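Local atomic coordinates of Obg-like ATPase 1 (Schizosaccharomyces pombe, PDB entry 1NI3), a protein that hydrolyses ATP, and GTP with lower efficiency, and negatively regulates the G2/M transition of the cell cycle. Residues 150-155 / 221-226; 200-205 / 255-260. All blocks are in the same frame, centred on the assembly; numbering follows the deposited sequence.

Interaction 1. Residues 150-155 / 221-226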
# COMPACT_ATOMS: atom_id res chain seq x y z
N GLU A 150 -6.33 -7.84 18.31
CA GLU A 150 -5.50 -6.83 18.93
C GLU A 150 -5.86 -5.50 18.28
O GLU A 150 -6.13 -4.52 18.97
CB GLU A 150 -4.00 -7.15 18.74
CG GLU A 150 -3.07 -5.99 19.06
CD GLU A 150 -1.62 -6.42 19.25
OE1 GLU A 150 -1.21 -7.41 18.62
OE2 GLU A 150 -0.88 -5.77 20.03
N LEU A 151 -5.89 -5.46 16.95
CA LEU A 151 -6.22 -4.20 16.28
C LEU A 151 -7.59 -3.69 16.70
O LEU A 151 -7.75 -2.52 17.06
CB LEU A 151 -6.14 -4.35 14.75
CG LEU A 151 -4.77 -4.76 14.21
CD1 LEU A 151 -4.76 -4.60 12.71
CD2 LEU A 151 -3.67 -3.91 14.85
N LEU A 152 -8.58 -4.57 16.68
CA LEU A 152 -9.93 -4.18 17.07
C LEU A 152 -9.96 -3.59 18.47
O LEU A 152 -10.57 -2.54 18.69
CB LEU A 152 -10.85 -5.39 17.02
CG LEU A 152 -11.08 -5.81 15.58
CD1 LEU A 152 -11.81 -7.12 15.55
CD2 LEU A 152 -11.85 -4.71 14.85
N ILE A 153 -9.29 -4.24 19.42
CA ILE A 153 -9.29 -3.71 20.77
C ILE A 153 -8.77 -2.28 20.78
O ILE A 153 -9.43 -1.38 21.31
CB ILE A 153 -8.46 -4.57 21.70
CG1 ILE A 153 -9.06 -5.98 21.76
CG2 ILE A 153 -8.48 -3.99 23.11
CD1 ILE A 153 -10.49 -5.97 22.29
N LYS A 154 -7.58 -2.07 20.21
CA LYS A 154 -7.03 -0.73 20.17
C LYS A 154 -8.06 0.29 19.66
O LYS A 154 -8.48 1.17 20.41
CB LYS A 154 -5.79 -0.69 19.28
CG LYS A 154 -4.55 -1.09 20.02
CD LYS A 154 -4.28 -0.10 21.13
CE LYS A 154 -3.11 -0.51 22.00
NZ LYS A 154 -2.79 0.58 22.96
N ASP A 155 -8.46 0.17 18.40
CA ASP A 155 -9.44 1.10 17.86
C ASP A 155 -10.65 1.23 18.75
O ASP A 155 -11.21 2.31 18.91
CB ASP A 155 -9.86 0.68 16.46
CG ASP A 155 -8.74 0.80 15.46
OD1 ASP A 155 -8.15 1.89 15.36
OD2 ASP A 155 -8.45 -0.19 14.77
N LEU A 221 -7.76 5.20 12.61
CA LEU A 221 -7.86 3.86 13.18
C LEU A 221 -6.93 2.85 12.51
O LEU A 221 -6.69 2.91 11.31
CB LEU A 221 -9.31 3.36 13.07
CG LEU A 221 -10.35 4.25 13.75
CD1 LEU A 221 -11.73 3.66 13.57
CD2 LEU A 221 -10.01 4.39 15.22
N LEU A 222 -6.41 1.94 13.31
CA LEU A 222 -5.52 0.91 12.81
C LEU A 222 -6.29 0.05 11.81
O LEU A 222 -5.82 -0.26 10.71
CB LEU A 222 -5.05 0.02 13.96
CG LEU A 222 -3.79 0.50 14.69
CD1 LEU A 222 -3.75 -0.08 16.09
CD2 LEU A 222 -2.57 0.08 13.89
N THR A 223 -7.49 -0.30 12.23
CA THR A 223 -8.41 -1.14 11.48
C THR A 223 -9.05 -0.47 10.24
O THR A 223 -9.95 -1.03 9.61
CB THR A 223 -9.50 -1.66 12.46
OG1 THR A 223 -9.94 -2.96 12.06
CG2 THR A 223 -10.68 -0.72 12.52
N ALA A 224 -8.55 0.72 9.89
CA ALA A 224 -9.01 1.46 8.73
C ALA A 224 -8.10 1.18 7.54
O ALA A 224 -8.54 1.15 6.41
CB ALA A 224 -9.03 2.95 9.03
N LYS A 225 -6.82 0.96 7.81
CA LYS A 225 -5.83 0.72 6.77
C LYS A 225 -6.05 -0.58 6.00
O LYS A 225 -6.32 -1.63 6.60
CB LYS A 225 -4.43 0.70 7.36
CG LYS A 225 -4.18 1.78 8.39
CD LYS A 225 -2.78 1.68 8.98
CE LYS A 225 -2.61 2.67 10.11
NZ LYS A 225 -2.78 4.07 9.65
N PRO A 226 -5.93 -0.55 4.66
CA PRO A 226 -6.14 -1.83 3.99
C PRO A 226 -5.00 -2.78 4.34
O PRO A 226 -3.90 -2.36 4.72
CB PRO A 226 -6.18 -1.45 2.52
CG PRO A 226 -5.36 -0.20 2.45
CD PRO A 226 -5.78 0.54 3.69

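Interaction 2. Residues 200-205 / 255-260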
# COMPACT_ATOMS: atom_id res chain seq x y z
N LYS A 200 -17.69 -6.84 15.35
CA LYS A 200 -16.36 -7.41 15.54
C LYS A 200 -15.54 -7.58 14.26
O LYS A 200 -14.86 -8.59 14.07
CB LYS A 200 -16.46 -8.76 16.25
CG LYS A 200 -16.78 -8.66 17.72
CD LYS A 200 -16.50 -9.97 18.44
CE LYS A 200 -16.44 -9.75 19.95
NZ LYS A 200 -15.45 -8.67 20.25
N GLN A 201 -15.62 -6.57 13.38
CA GLN A 201 -14.88 -6.57 12.11
C GLN A 201 -14.14 -5.24 11.86
O GLN A 201 -14.60 -4.18 12.28
CB GLN A 201 -15.82 -6.84 10.93
CG GLN A 201 -16.14 -8.30 10.72
CD GLN A 201 -16.43 -8.62 9.26
OE1 GLN A 201 -15.57 -8.45 8.39
NE2 GLN A 201 -17.64 -9.10 8.98
N PRO A 202 -13.00 -5.29 11.16
CA PRO A 202 -12.25 -4.07 10.88
C PRO A 202 -13.11 -3.00 10.23
O PRO A 202 -13.87 -3.28 9.30
CB PRO A 202 -11.10 -4.55 10.00
CG PRO A 202 -11.57 -5.85 9.46
CD PRO A 202 -12.31 -6.46 10.60
N ILE A 203 -13.00 -1.78 10.74
CA ILE A 203 -13.78 -0.64 10.27
C ILE A 203 -13.74 -0.45 8.75
O ILE A 203 -14.72 0.01 8.14
CB ILE A 203 -13.32 0.67 10.98
CG1 ILE A 203 -14.50 1.62 11.15
CG2 ILE A 203 -12.21 1.35 10.19
CD1 ILE A 203 -15.53 1.12 12.16
N ARG A 204 -12.62 -0.80 8.13
CA ARG A 204 -12.50 -0.64 6.69
C ARG A 204 -13.50 -1.51 5.94
O ARG A 204 -13.68 -1.37 4.73
CB ARG A 204 -11.09 -0.98 6.24
CG ARG A 204 -10.73 -2.44 6.32
CD ARG A 204 -9.45 -2.66 5.55
NE ARG A 204 -9.05 -4.05 5.55
CZ ARG A 204 -8.37 -4.63 6.54
NH1 ARG A 204 -8.01 -3.92 7.60
NH2 ARG A 204 -8.04 -5.91 6.46
N LYS A 205 -14.17 -2.41 6.67
CA LYS A 205 -15.13 -3.32 6.06
C LYS A 205 -16.59 -2.90 6.19
O LYS A 205 -17.47 -3.48 5.55
CB LYS A 205 -14.95 -4.72 6.63
CG LYS A 205 -13.54 -5.27 6.48
CD LYS A 205 -13.17 -5.47 5.01
CE LYS A 205 -11.78 -6.08 4.86
NZ LYS A 205 -11.36 -6.16 3.43
N GLU A 255 -13.76 -15.44 5.90
CA GLU A 255 -14.70 -15.40 7.00
C GLU A 255 -14.24 -14.50 8.14
O GLU A 255 -14.63 -14.70 9.29
CB GLU A 255 -14.93 -16.82 7.52
CG GLU A 255 -15.60 -17.76 6.53
CD GLU A 255 -15.46 -19.23 6.93
OE1 GLU A 255 -15.71 -19.56 8.11
OE2 GLU A 255 -15.12 -20.06 6.06
N ASN A 256 -13.40 -13.51 7.85
CA ASN A 256 -12.92 -12.64 8.91
C ASN A 256 -12.41 -11.31 8.38
O ASN A 256 -12.46 -10.28 9.05
CB ASN A 256 -11.79 -13.33 9.66
CG ASN A 256 -12.27 -14.50 10.48
OD1 ASN A 256 -12.93 -14.32 11.51
ND2 ASN A 256 -11.97 -15.71 10.03
N SER A 257 -11.90 -11.36 7.16
CA SER A 257 -11.38 -10.17 6.51
C SER A 257 -11.53 -10.45 5.04
O SER A 257 -10.55 -10.70 4.33
CB SER A 257 -9.92 -9.97 6.88
OG SER A 257 -9.64 -8.58 7.00
N PRO A 258 -12.78 -10.43 4.55
CA PRO A 258 -13.08 -10.69 3.14
C PRO A 258 -12.61 -9.59 2.22
O PRO A 258 -12.53 -8.42 2.61
CB PRO A 258 -14.59 -10.85 3.15
CG PRO A 258 -15.00 -9.87 4.21
CD PRO A 258 -14.01 -10.15 5.31
N GLY A 259 -12.27 -9.97 0.99
CA GLY A 259 -11.83 -9.02 0.00
C GLY A 259 -10.34 -8.81 -0.05
O GLY A 259 -9.76 -8.63 -1.11
N ASP A 260 -9.71 -8.84 1.12
CA ASP A 260 -8.27 -8.64 1.21
C ASP A 260 -7.47 -9.60 0.35
O ASP A 260 -7.72 -10.81 0.32
CB ASP A 260 -7.85 -8.72 2.67
CG ASP A 260 -8.56 -7.70 3.52
OD1 ASP A 260 -8.37 -6.49 3.28
OD2 ASP A 260 -9.33 -8.10 4.42

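Interaction 1. Residues 150-155 / 221-226
Asp155 on helix 140-168 meets the backbone of Leu222 and Thr223 where a short 3-10 turn begins, just ahead of strand 227-232 of the P-loop G domain. Between the parallel strands 118-124 and 227-232 this domain carries a long helical insertion, and the contact joins the first long helix of that insertion to the loop by which the chain returns to the sheet. It is a good example of one carboxylate serving two consecutive N-H groups. Asp155 CB lies 3.9 Å from CD2 of Leu221, and its CG 3.5 Å from Leu221 CB. With CG anti to the carbonyl carbon (chi1 -67°), the carboxylate is directed at the turn. There OD1 accepts the N-H of Leu222 through its syn lone pair, with OD1 and N 2.7 Å apart and a bent N-H...O angle of 138°. The other oxygen, OD2, takes the N-H of Thr223 at 2.7 Å from N, again on the syn side but 24° out of the carboxylate plane. One bond to each oxygen is likely to fix the rotation of this buried group, and the start of the turn would favour its negative charge. Leu196 of helix 179-199 also packs on Asp155. The apolar part of the contact centres on Leu222, whose side chain crosses that of Leu151 at about a right angle, with Leu222 CD1 4.0 Å from Leu151 CD2. Lys154 contributes its aliphatic base, while its NZ is hydrogen-bonded to Asn107 OD1, outside this contact; its CB rests 3.8 Å from Leu222 CD1.

Interaction 2. Residues 200-205 / 255-260
This partly buried contact is a salt-bridge network between two loops: Arg204 and Lys205, a few residues beyond helix 179-199, reach Asp260 on the approach to strand 262-265. Arg204 and Asp260 come from opposite directions. OD1 of Asp260 lies at the edge of the guanidinium, 3.2 Å from NH2, yet the two planes are 69° apart, and the hydrogen bonds within this salt bridge, from NE as well as NH2, are weak. Lys205 bends at chi2 (-65°) and then runs extended, so that NZ makes weak bonds to both carboxylate oxygens, 3.0 Å from each of Asp260 OD1 and OD2. The same NZ is hydrogen-bonded to the backbone O of Pro258 at 2.7 Å. The three charged residues sit at the margin of the G domain's sheet, where Tyr229 of the neighbouring strand 227-232 touches both Ser257 and Asp260. Within its own loop, Ser257 gives its OG hydrogen to Asp260 OD2 at 2.6 Å. Replacing Asp260 by an alanine would probably leave both Arg204 and Lys205 without their shared carboxylate and Ser257 OG without its acceptor. Alongside the network, Gln201 brings its amide oxygen OE1 to 3.8 Å from CD of Pro258.

From the N terminus the chain passes 150-155, 200-205, 221-226 and 255-260 in turn, so the two contacts cross, each using one segment that lies between the ends of the other. Interaction 1 closes its loop at 221-226, after both helices 140-168 and 179-199 and helix 210-217; interaction 2 closes at 255-260, beyond strand 227-232 and helix 246-254. Their centres are 11 Å apart, and they meet directly, with Arg204 N probably hydrogen-bonded to Thr223 O. Together they join the base of the helical insertion to the loops leading into the adjacent parallel strands 227-232 and 262-265.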